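Long-range contact in 2-oxoglutarate dehydrogenase E2 component (PDB 2EQ7), which probably transfers succinyl groups onto coenzyme A within the 2-oxoglutarate dehydrogenase complex, binding lipoamide dehydrogenase through this small peripheral subunit-binding domain: residues Pro4-Leu9 with Gly27-Glu32. Numbering follows the deposited sequence.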
loop_
_atom_site.group_PDB
_atom_site.type_symbol
_atom_site.label_atom_id
_atom_site.label_comp_id
_atom_site.label_asym_id
_atom_site.label_seq_id
_atom_site.Cartn_x
_atom_site.Cartn_y
_atom_site.Cartn_z
ATOM N N PRO C 4 -4.420 -20.793 5.290
ATOM C CA PRO C 4 -3.165 -21.104 5.983
ATOM C C PRO C 4 -3.274 -21.385 7.485
ATOM O O PRO C 4 -2.608 -22.286 7.997
ATOM C CB PRO C 4 -2.303 -19.886 5.675
ATOM C CG PRO C 4 -2.726 -19.553 4.282
ATOM C CD PRO C 4 -4.236 -19.652 4.374
ATOM N N ALA C 5 -4.098 -20.617 8.192
ATOM C CA ALA C 5 -4.262 -20.817 9.629
ATOM C C ALA C 5 -5.079 -22.074 9.911
ATOM O O ALA C 5 -4.909 -22.718 10.947
ATOM C CB ALA C 5 -4.935 -19.602 10.263
ATOM N N ALA C 6 -5.968 -22.416 8.985
ATOM C CA ALA C 6 -6.806 -23.600 9.129
ATOM C C ALA C 6 -5.932 -24.843 9.021
ATOM O O ALA C 6 -6.093 -25.797 9.781
ATOM C CB ALA C 6 -7.876 -23.618 8.046
ATOM N N GLU C 7 -5.004 -24.817 8.069
ATOM C CA GLU C 7 -4.091 -25.930 7.854
ATOM C C GLU C 7 -3.190 -26.105 9.071
ATOM O O GLU C 7 -2.829 -27.225 9.435
ATOM C CB GLU C 7 -3.239 -25.678 6.609
ATOM C CG GLU C 7 -4.040 -25.596 5.318
ATOM C CD GLU C 7 -3.173 -25.301 4.110
ATOM O OE1 GLU C 7 -3.706 -25.305 2.980
ATOM O OE2 GLU C 7 -1.959 -25.064 4.289
ATOM N N ARG C 8 -2.833 -24.987 9.697
ATOM C CA ARG C 8 -1.979 -25.005 10.878
ATOM C C ARG C 8 -2.733 -25.639 12.044
ATOM O O ARG C 8 -2.162 -26.404 12.824
ATOM C CB ARG C 8 -1.551 -23.575 11.234
ATOM C CG ARG C 8 -0.588 -23.458 12.415
ATOM C CD ARG C 8 -1.298 -23.594 13.756
ATOM N NE ARG C 8 -2.273 -22.527 13.973
ATOM C CZ ARG C 8 -3.039 -22.419 15.055
ATOM N NH1 ARG C 8 -2.947 -23.316 16.028
ATOM N NH2 ARG C 8 -3.896 -21.414 15.168
ATOM N N LEU C 9 -4.019 -25.320 12.153
ATOM C CA LEU C 9 -4.853 -25.855 13.222
ATOM C C LEU C 9 -5.131 -27.341 13.016
ATOM O O LEU C 9 -5.194 -28.107 13.978
ATOM C CB LEU C 9 -6.176 -25.087 13.292
ATOM C CG LEU C 9 -7.143 -25.485 14.412
ATOM C CD1 LEU C 9 -6.480 -25.274 15.765
ATOM C CD2 LEU C 9 -8.416 -24.657 14.308
ATOM N N GLY C 27 -14.236 -22.721 -2.213
ATOM C CA GLY C 27 -13.925 -23.948 -1.503
ATOM C C GLY C 27 -12.712 -23.778 -0.607
ATOM O O GLY C 27 -11.627 -24.267 -0.923
ATOM N N ARG C 28 -12.892 -23.081 0.511
ATOM C CA ARG C 28 -11.802 -22.846 1.454
ATOM C C ARG C 28 -12.258 -23.073 2.889
ATOM O O ARG C 28 -13.297 -22.564 3.311
ATOM C CB ARG C 28 -11.278 -21.416 1.313
ATOM C CG ARG C 28 -10.784 -21.068 -0.078
ATOM C CD ARG C 28 -10.398 -19.603 -0.170
ATOM N NE ARG C 28 -9.990 -19.234 -1.523
ATOM C CZ ARG C 28 -9.629 -18.008 -1.886
ATOM N NH1 ARG C 28 -9.274 -17.766 -3.141
ATOM N NH2 ARG C 28 -9.623 -17.023 -0.996
ATOM N N ILE C 29 -11.470 -23.837 3.637
ATOM C CA ILE C 29 -11.785 -24.129 5.028
ATOM C C ILE C 29 -11.154 -23.085 5.944
ATOM O O ILE C 29 -9.934 -22.930 5.973
ATOM C CB ILE C 29 -11.267 -25.526 5.442
ATOM C CG1 ILE C 29 -11.967 -26.608 4.615
ATOM C CG2 ILE C 29 -11.506 -25.754 6.926
ATOM C CD1 ILE C 29 -11.492 -28.017 4.916
ATOM N N LEU C 30 -11.994 -22.368 6.682
ATOM C CA LEU C 30 -11.518 -21.346 7.607
ATOM C C LEU C 30 -11.114 -22.026 8.911
ATOM O O LEU C 30 -11.626 -23.096 9.241
ATOM C CB LEU C 30 -12.621 -20.320 7.878
ATOM C CG LEU C 30 -13.205 -19.597 6.659
ATOM C CD1 LEU C 30 -14.338 -18.687 7.103
ATOM C CD2 LEU C 30 -12.118 -18.795 5.959
ATOM N N LYS C 31 -10.198 -21.409 9.649
ATOM C CA LYS C 31 -9.741 -21.979 10.912
ATOM C C LYS C 31 -10.902 -22.152 11.884
ATOM O O LYS C 31 -10.835 -22.968 12.804
ATOM C CB LYS C 31 -8.665 -21.088 11.541
ATOM C CG LYS C 31 -9.137 -19.688 11.874
ATOM C CD LYS C 31 -8.008 -18.835 12.432
ATOM C CE LYS C 31 -7.506 -19.346 13.769
ATOM N NZ LYS C 31 -6.496 -18.415 14.343
ATOM N N GLU C 32 -11.967 -21.382 11.678
ATOM C CA GLU C 32 -13.138 -21.469 12.539
ATOM C C GLU C 32 -13.957 -22.703 12.176
ATOM O O GLU C 32 -14.748 -23.195 12.981
ATOM C CB GLU C 32 -13.998 -20.209 12.402
ATOM C CG GLU C 32 -14.629 -20.024 11.034
ATOM C CD GLU C 32 -15.426 -18.736 10.932
ATOM O OE1 GLU C 32 -16.075 -18.522 9.889
ATOM O OE2 GLU C 32 -15.399 -17.936 11.892
#
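The side chain of Lys31 runs across helix 4-12, nearly at right angles to its local axis, touching first Ala6 and then Ala5. Its CB lies 3.9 Å from the CA of Ala6, with the Ala6 backbone N equally near. A chi1 of 61° sets CG between the backbone N and carbonyl carbon of Lys31; further out, CD lies 3.8 Å from the CB of Ala5, an apolar contact. A bend at chi3 (-65°) turns CE, and the extended last torsion carries NZ on to 4.1 Å from NH2 of Arg8, at the guanidinium edge and near its plane. These like charges are probably offset by acid groups: Lys31 NZ and Arg8 NH2 both form salt bridges to acidic side chains of a neighbouring protein chain, while Arg8 NH1 pairs with Glu12.

The close approach of the backbones, 3.8 Å between the CA atoms of Ala6 and Lys31, is compatible with the small methyl of Ala6. That CB sits 3.0 Å from the carbonyl O of Ile29, a tight contact. One turn on, Leu9 brings CD2 to 3.3 Å from the O of Lys31. No hydrogen bond links the two segments; apart from the Arg8-Lys31 approach, the contacts are van der Waals ones.

Leu30 occupies the N-cap position of helix 31-34, and its backbone N donates to Asp33 OD2, as in one half of a capping box. Val34 of that short helix receives Ala6, Leu9 and Ile29, joining helix 4-12 to helix 31-34 in the compact, strand-free core of this E3-binding domain.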